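Local coordinates for protein insecticyanin A form (Manduca sexta, PDB 1Z24) that binds biliverdin IX gamma in a lipocalin barrel, giving a blue pigment that, with lipoprotein-bound carotenes, provides hornworms with their green camouflage, at residues Tyr117-His122 with His128-Trp133; Ile30-Leu33 with Glu38-Gly41. One frame throughout, in Å; residues are numbered along the deposited sequence.

Interaction 1 (Tyr117-His122 with His128-Trp133); sequences YNCDYH and HSIHAW. With BLV (biliverdin IX gamma chromophore), chain B.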
loop_
_atom_site.group_PDB
_atom_site.type_symbol
_atom_site.label_atom_id
_atom_site.label_comp_id
_atom_site.label_asym_id
_atom_site.label_seq_id
_atom_site.Cartn_x
_atom_site.Cartn_y
_atom_site.Cartn_z
ATOM N N TYR A 117 -14.691 0.769 -4.623
ATOM C CA TYR A 117 -13.910 0.339 -3.480
ATOM C C TYR A 117 -13.905 1.330 -2.340
ATOM O O TYR A 117 -14.333 2.421 -2.509
ATOM C CB TYR A 117 -12.489 0.390 -4.078
ATOM C CG TYR A 117 -11.229 0.430 -3.190
ATOM C CD1 TYR A 117 -10.509 -0.744 -2.954
ATOM C CD2 TYR A 117 -10.760 1.630 -2.649
ATOM C CE1 TYR A 117 -9.341 -0.764 -2.184
ATOM C CE2 TYR A 117 -9.590 1.639 -1.889
ATOM C CZ TYR A 117 -8.889 0.450 -1.668
ATOM O OH TYR A 117 -7.748 0.473 -0.932
ATOM N N ASN A 118 -13.431 0.933 -1.175
ATOM C CA ASN A 118 -13.324 1.804 -0.015
ATOM C C ASN A 118 -12.304 1.182 0.935
ATOM O O ASN A 118 -12.020 0.008 0.825
ATOM C CB ASN A 118 -14.544 2.393 0.672
ATOM C CG ASN A 118 -14.921 1.635 1.924
ATOM O OD1 ASN A 118 -15.147 0.415 1.907
ATOM N ND2 ASN A 118 -15.055 2.378 2.993
ATOM N N CYS A 119 -11.743 1.983 1.810
ATOM C CA CYS A 119 -10.746 1.611 2.783
ATOM C C CYS A 119 -11.126 2.352 4.018
ATOM O O CYS A 119 -11.257 3.560 4.012
ATOM C CB CYS A 119 -9.285 1.947 2.332
ATOM S SG CYS A 119 -8.149 1.253 3.573
ATOM N N ASP A 120 -11.346 1.600 5.066
ATOM C CA ASP A 120 -11.755 2.115 6.363
ATOM C C ASP A 120 -10.665 1.874 7.396
ATOM O O ASP A 120 -10.381 0.720 7.754
ATOM C CB ASP A 120 -13.017 1.312 6.705
ATOM C CG ASP A 120 -13.779 1.846 7.897
ATOM O OD1 ASP A 120 -14.999 1.860 7.931
ATOM O OD2 ASP A 120 -13.049 2.326 8.872
ATOM N N TYR A 121 -10.056 2.960 7.873
ATOM C CA TYR A 121 -8.972 2.824 8.849
ATOM C C TYR A 121 -9.445 2.833 10.306
ATOM O O TYR A 121 -10.170 3.722 10.693
ATOM C CB TYR A 121 -7.795 3.828 8.570
ATOM C CG TYR A 121 -6.653 3.690 9.599
ATOM C CD1 TYR A 121 -5.753 2.628 9.576
ATOM C CD2 TYR A 121 -6.470 4.618 10.627
ATOM C CE1 TYR A 121 -4.750 2.480 10.529
ATOM C CE2 TYR A 121 -5.437 4.540 11.565
ATOM C CZ TYR A 121 -4.600 3.438 11.526
ATOM O OH TYR A 121 -3.651 3.311 12.446
ATOM N N HIS A 122 -9.040 1.843 11.108
ATOM C CA HIS A 122 -9.376 1.737 12.539
ATOM C C HIS A 122 -8.102 2.015 13.357
ATOM O O HIS A 122 -7.288 1.145 13.554
ATOM C CB HIS A 122 -9.736 0.300 12.812
ATOM C CG HIS A 122 -11.059 -0.007 12.214
ATOM N ND1 HIS A 122 -12.184 -0.278 12.994
ATOM C CD2 HIS A 122 -11.439 -0.110 10.905
ATOM C CE1 HIS A 122 -13.212 -0.525 12.151
ATOM N NE2 HIS A 122 -12.794 -0.428 10.893
ATOM N N HIS A 128 -6.751 -1.665 8.593
ATOM C CA HIS A 128 -7.867 -1.146 7.834
ATOM C C HIS A 128 -8.594 -2.291 7.208
ATOM O O HIS A 128 -8.033 -3.377 6.932
ATOM C CB HIS A 128 -7.430 -0.113 6.677
ATOM C CG HIS A 128 -6.370 -0.729 5.812
ATOM N ND1 HIS A 128 -5.046 -0.867 6.258
ATOM C CD2 HIS A 128 -6.449 -1.252 4.564
ATOM C CE1 HIS A 128 -4.388 -1.465 5.273
ATOM N NE2 HIS A 128 -5.179 -1.714 4.236
ATOM N N SER A 129 -9.872 -2.034 6.988
ATOM C CA SER A 129 -10.668 -3.041 6.321
ATOM C C SER A 129 -10.828 -2.574 4.863
ATOM O O SER A 129 -10.808 -1.374 4.579
ATOM C CB SER A 129 -12.042 -3.339 6.895
ATOM O OG SER A 129 -12.774 -2.137 7.133
ATOM N N ILE A 130 -10.974 -3.502 3.929
ATOM C CA ILE A 130 -11.144 -3.163 2.534
ATOM C C ILE A 130 -12.484 -3.675 2.006
ATOM O O ILE A 130 -12.895 -4.837 2.225
ATOM C CB ILE A 130 -10.013 -3.789 1.676
ATOM C CG1 ILE A 130 -8.600 -3.178 1.964
ATOM C CG2 ILE A 130 -10.404 -3.742 0.190
ATOM C CD1 ILE A 130 -8.579 -1.665 1.762
ATOM N N HIS A 131 -13.178 -2.819 1.292
ATOM C CA HIS A 131 -14.431 -3.239 0.706
ATOM C C HIS A 131 -14.385 -3.032 -0.797
ATOM O O HIS A 131 -13.792 -2.063 -1.259
ATOM C CB HIS A 131 -15.678 -2.592 1.273
ATOM C CG HIS A 131 -15.644 -2.731 2.742
ATOM N ND1 HIS A 131 -15.267 -1.691 3.585
ATOM C CD2 HIS A 131 -15.913 -3.813 3.513
ATOM C CE1 HIS A 131 -15.336 -2.200 4.860
ATOM N NE2 HIS A 131 -15.725 -3.463 4.845
ATOM N N ALA A 132 -15.001 -3.927 -1.579
ATOM C CA ALA A 132 -14.998 -3.761 -3.033
ATOM C C ALA A 132 -16.217 -4.391 -3.651
ATOM O O ALA A 132 -16.737 -5.366 -3.095
ATOM C CB ALA A 132 -13.768 -4.358 -3.683
ATOM N N TRP A 133 -16.660 -3.836 -4.805
ATOM C CA TRP A 133 -17.843 -4.347 -5.492
ATOM C C TRP A 133 -17.723 -4.378 -6.992
ATOM O O TRP A 133 -17.288 -3.399 -7.620
ATOM C CB TRP A 133 -19.005 -3.360 -5.317
ATOM C CG TRP A 133 -19.441 -3.119 -3.934
ATOM C CD1 TRP A 133 -20.550 -3.662 -3.319
ATOM C CD2 TRP A 133 -18.778 -2.227 -2.971
ATOM N NE1 TRP A 133 -20.608 -3.146 -2.005
ATOM C CE2 TRP A 133 -19.543 -2.290 -1.750
ATOM C CE3 TRP A 133 -17.607 -1.437 -3.040
ATOM C CZ2 TRP A 133 -19.172 -1.533 -0.578
ATOM C CZ3 TRP A 133 -17.206 -0.711 -1.934
ATOM C CH2 TRP A 133 -17.988 -0.739 -0.714
HETATM N NA BLV B . -21.761 0.387 1.714
HETATM C C1A BLV B . -21.159 0.602 2.909
HETATM C C2A BLV B . -20.019 1.499 2.833
HETATM C C3A BLV B . -19.930 1.861 1.521
HETATM C C4A BLV B . -21.022 1.148 0.832
HETATM C CMA BLV B . -18.861 2.760 0.793
HETATM O OA BLV B . -21.556 0.093 3.935
HETATM C CAA BLV B . -19.129 1.871 3.949
HETATM C CBA BLV B . -18.263 0.658 4.114
HETATM C CGA BLV B . -17.420 0.826 5.378
HETATM O O1A BLV B . -16.261 1.134 5.334
HETATM O O2A BLV B . -17.943 0.681 6.438
HETATM C CHB BLV B . -21.229 1.236 -0.544
HETATM N NB BLV B . -23.226 -0.136 -0.878
HETATM C C1B BLV B . -22.084 0.486 -1.335
HETATM C C2B BLV B . -21.920 0.285 -2.753
HETATM C C3B BLV B . -22.959 -0.459 -3.133
HETATM C C4B BLV B . -23.772 -0.735 -1.944
HETATM C CMB BLV B . -20.795 0.831 -3.619
HETATM C CAB BLV B . -23.234 -0.947 -4.524
HETATM C CBB BLV B . -23.688 -2.242 -4.573
HETATM C CHC BLV B . -24.976 -1.451 -1.979
HETATM N NC BLV B . -25.772 -1.642 0.302
HETATM C C1C BLV B . -25.941 -1.683 -1.042
HETATM C C2C BLV B . -27.319 -2.063 -1.396
HETATM C C3C BLV B . -28.056 -2.233 -0.296
HETATM C C4C BLV B . -27.056 -1.959 0.814
HETATM C CMC BLV B . -27.821 -2.125 -2.760
HETATM C CAC BLV B . -29.520 -2.639 -0.035
HETATM C CBC BLV B . -30.146 -2.271 1.108
HETATM C CHD BLV B . -27.329 -2.106 2.219
HETATM N ND BLV B . -25.899 -0.281 3.074
HETATM C C1D BLV B . -26.829 -1.343 3.256
HETATM C C2D BLV B . -27.189 -1.461 4.703
HETATM C C3D BLV B . -26.489 -0.489 5.382
HETATM C C4D BLV B . -25.727 0.211 4.363
HETATM C CMD BLV B . -28.112 -2.451 5.346
HETATM O OD BLV B . -25.008 1.148 4.613
HETATM C CAD BLV B . -26.533 -0.211 6.832
HETATM C CBD BLV B . -27.404 1.012 7.048
HETATM C CGD BLV B . -27.328 1.512 8.537
HETATM O O1D BLV B . -28.149 1.158 9.323
HETATM O O2D BLV B . -26.429 2.238 8.920
#
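The amide of Asn118 and the imidazole of His131 lie side by side and nearly coplanar, their planes 17° apart, so that Asn118 OD1 meets the ring edge of His131. His131 ND1 donates to Asn118 OD1 at 2.7 Å, in the carbonyl plane on a lone pair, though the hydrogen bond is bent, with an N-H...O angle of 141°. The other branch of the amide, ND2, gives a much straighter bond (169°) to propionate atom O1A of biliverdin IX gamma at 2.9 Å. Trp133 presents one indole face to the pigment, with methyl CMB over its centre and CZ2 3.4 Å from CHB; its edge meets the backbone of Tyr117. With CG of Trp133 anti to the carbonyl carbon, the indole reaches back along this same pigment-facing side. On the opposite face of the sheet, Cys119 SG approaches the His128 ring obliquely, 3.2 Å from CD2, and Ile130 CD1 touches both Cys119 SG and Tyr117 OH, 3.5 Å from each. Cys119 is disulfide-bonded to Cys9, and His128 ND1 bonds to Gly7 O. Between the two faces, the antiparallel pairs Asn118-His131 and Asp120-Ser129 supply the backbone hydrogen bonds of a lipocalin hairpin. His131 NE2 is held by Asp2, so the imidazole is fixed at both nitrogens, a second-shell arrangement consistent with holding the Asn118 amide so that ND2 points to the propionate.

Interaction 2 (Ile30-Leu33 with Glu38-Gly41); sequences IAKL and ENQG. With BLV (biliverdin IX gamma chromophore), chain B.
Lys32 and Glu38 run past each other in opposite directions, and the closer part of the contact is methylene against carboxylate: Lys32 CD lies 3.7 Å from Glu38 OE2. Beyond CG the Lys32 chain is extended until chi4 (-70°), where it bends and leaves NZ 4.1 Å from Glu38 OE2, too far for a salt bridge. The ammonium instead forms one with Glu29, whose carboxylate also lies close to that of Glu38. On the looser side, partly exposed Asn39 crosses the lysine obliquely, no nearer than 3.9 Å from OD1 to Lys32 CE; its OD1 accepts a hydrogen bond from Leu35 N. A type I beta turn from Glu38 to Gly41, with Gly41 N bonded to Glu38 O, turns the chain ahead of strand 44-50. Inward, Glu38 OE1 accepts a hydrogen bond from Trp133 NE1 and sits 3.8 Å from NC of biliverdin IX gamma. Were Glu38 replaced by an alanine, the Trp133 indole N-H would probably lose its acceptor and a gap would open between the Lys32 methylenes and the pigment. With two carboxylates near a single ammonium beside a tetrapyrrole, the lysine is likely to offset negative charge at this buried edge of the pocket.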
loop_
_atom_site.group_PDB
_atom_site.type_symbol
_atom_site.label_atom_id
_atom_site.label_comp_id
_atom_site.label_asym_id
_atom_site.label_seq_id
_atom_site.Cartn_x
_atom_site.Cartn_y
_atom_site.Cartn_z
ATOM N N ILE A 30 -22.563 -7.902 -8.838
ATOM C CA ILE A 30 -22.209 -9.223 -9.286
ATOM C C ILE A 30 -21.444 -9.892 -8.212
ATOM O O ILE A 30 -21.581 -11.069 -7.935
ATOM C CB ILE A 30 -21.335 -9.075 -10.538
ATOM C CG1 ILE A 30 -22.138 -8.475 -11.659
ATOM C CG2 ILE A 30 -20.820 -10.420 -10.989
ATOM C CD1 ILE A 30 -23.399 -9.257 -11.913
ATOM N N ALA A 31 -20.599 -9.134 -7.574
ATOM C CA ALA A 31 -19.826 -9.749 -6.504
ATOM C C ALA A 31 -19.297 -8.674 -5.616
ATOM O O ALA A 31 -19.234 -7.504 -6.036
ATOM C CB ALA A 31 -18.634 -10.517 -7.011
ATOM N N LYS A 32 -18.903 -9.048 -4.399
ATOM C CA LYS A 32 -18.340 -8.037 -3.491
ATOM C C LYS A 32 -17.379 -8.691 -2.520
ATOM O O LYS A 32 -17.392 -9.904 -2.446
ATOM C CB LYS A 32 -19.465 -7.464 -2.567
ATOM C CG LYS A 32 -20.198 -8.566 -1.759
ATOM C CD LYS A 32 -21.136 -8.046 -0.673
ATOM C CE LYS A 32 -22.056 -9.145 -0.068
ATOM N NZ LYS A 32 -23.048 -9.540 -1.063
ATOM N N LEU A 33 -16.564 -7.879 -1.793
ATOM C CA LEU A 33 -15.719 -8.417 -0.768
ATOM C C LEU A 33 -16.694 -8.444 0.446
ATOM O O LEU A 33 -17.667 -7.644 0.403
ATOM C CB LEU A 33 -14.536 -7.515 -0.421
ATOM C CG LEU A 33 -13.444 -7.429 -1.504
ATOM C CD1 LEU A 33 -12.244 -6.670 -0.958
ATOM C CD2 LEU A 33 -12.979 -8.760 -2.002
ATOM N N GLU A 38 -24.141 -6.029 4.505
ATOM C CA GLU A 38 -24.927 -6.542 3.402
ATOM C C GLU A 38 -24.681 -7.995 3.020
ATOM O O GLU A 38 -25.123 -8.529 1.980
ATOM C CB GLU A 38 -24.780 -5.572 2.270
ATOM C CG GLU A 38 -23.323 -5.651 1.674
ATOM C CD GLU A 38 -23.267 -4.914 0.340
ATOM O OE1 GLU A 38 -22.712 -3.876 0.098
ATOM O OE2 GLU A 38 -23.868 -5.561 -0.583
ATOM N N ASN A 39 -23.962 -8.631 3.875
ATOM C CA ASN A 39 -23.652 -10.015 3.632
ATOM C C ASN A 39 -24.853 -10.939 3.397
ATOM O O ASN A 39 -24.744 -11.799 2.570
ATOM C CB ASN A 39 -22.797 -10.561 4.797
ATOM C CG ASN A 39 -21.361 -10.116 4.684
ATOM O OD1 ASN A 39 -20.927 -9.924 3.563
ATOM N ND2 ASN A 39 -20.636 -9.961 5.802
ATOM N N GLN A 40 -25.977 -10.690 4.046
ATOM C CA GLN A 40 -27.158 -11.532 3.873
ATOM C C GLN A 40 -28.124 -11.212 2.742
ATOM O O GLN A 40 -28.961 -12.042 2.443
ATOM C CB GLN A 40 -27.966 -11.463 5.176
ATOM C CG GLN A 40 -27.728 -12.577 6.221
ATOM C CD GLN A 40 -28.809 -12.508 7.364
ATOM O OE1 GLN A 40 -29.942 -13.089 7.244
ATOM N NE2 GLN A 40 -28.496 -11.788 8.481
ATOM N N GLY A 41 -28.037 -10.028 2.134
ATOM C CA GLY A 41 -28.934 -9.645 1.053
ATOM C C GLY A 41 -28.592 -10.291 -0.290
ATOM O O GLY A 41 -27.455 -10.606 -0.617
HETATM N NA BLV B . -21.761 0.387 1.714
HETATM C C1A BLV B . -21.159 0.602 2.909
HETATM C C2A BLV B . -20.019 1.499 2.833
HETATM C C3A BLV B . -19.930 1.861 1.521
HETATM C C4A BLV B . -21.022 1.148 0.832
HETATM C CMA BLV B . -18.861 2.760 0.793
HETATM O OA BLV B . -21.556 0.093 3.935
HETATM C CAA BLV B . -19.129 1.871 3.949
HETATM C CBA BLV B . -18.263 0.658 4.114
HETATM C CGA BLV B . -17.420 0.826 5.378
HETATM O O1A BLV B . -16.261 1.134 5.334
HETATM O O2A BLV B . -17.943 0.681 6.438
HETATM C CHB BLV B . -21.229 1.236 -0.544
HETATM N NB BLV B . -23.226 -0.136 -0.878
HETATM C C1B BLV B . -22.084 0.486 -1.335
HETATM C C2B BLV B . -21.920 0.285 -2.753
HETATM C C3B BLV B . -22.959 -0.459 -3.133
HETATM C C4B BLV B . -23.772 -0.735 -1.944
HETATM C CMB BLV B . -20.795 0.831 -3.619
HETATM C CAB BLV B . -23.234 -0.947 -4.524
HETATM C CBB BLV B . -23.688 -2.242 -4.573
HETATM C CHC BLV B . -24.976 -1.451 -1.979
HETATM N NC BLV B . -25.772 -1.642 0.302
HETATM C C1C BLV B . -25.941 -1.683 -1.042
HETATM C C2C BLV B . -27.319 -2.063 -1.396
HETATM C C3C BLV B . -28.056 -2.233 -0.296
HETATM C C4C BLV B . -27.056 -1.959 0.814
HETATM C CMC BLV B . -27.821 -2.125 -2.760
HETATM C CAC BLV B . -29.520 -2.639 -0.035
HETATM C CBC BLV B . -30.146 -2.271 1.108
HETATM C CHD BLV B . -27.329 -2.106 2.219
HETATM N ND BLV B . -25.899 -0.281 3.074
HETATM C C1D BLV B . -26.829 -1.343 3.256
HETATM C C2D BLV B . -27.189 -1.461 4.703
HETATM C C3D BLV B . -26.489 -0.489 5.382
HETATM C C4D BLV B . -25.727 0.211 4.363
HETATM C CMD BLV B . -28.112 -2.451 5.346
HETATM O OD BLV B . -25.008 1.148 4.613
HETATM C CAD BLV B . -26.533 -0.211 6.832
HETATM C CBD BLV B . -27.404 1.012 7.048
HETATM C CGD BLV B . -27.328 1.512 8.537
HETATM O O1D BLV B . -28.149 1.158 9.323
HETATM O O2D BLV B . -26.429 2.238 8.920
#

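In the fold
From the N terminus the chain passes strand 3-6 and helix 20-23 before it enters strand 25-32; interaction 2 closes the short loop that follows, before strand 44-50 begins. Much later, interaction 1 closes the hairpin of strands 113-122 and 127-136. The two loops stand in series, neither nested nor crossed, with centres about 14 Å apart. They are joined because strands 25-32 and 127-136 are antiparallel neighbours in the curled sheet: Leu33 N probably bonds to Ala132 O, and Leu33 packs on Ile130. A barrel wall can thus bring together segments distant in sequence, and here both reach one chromophore, the strand hairpin and the loop each contributing to its pocket.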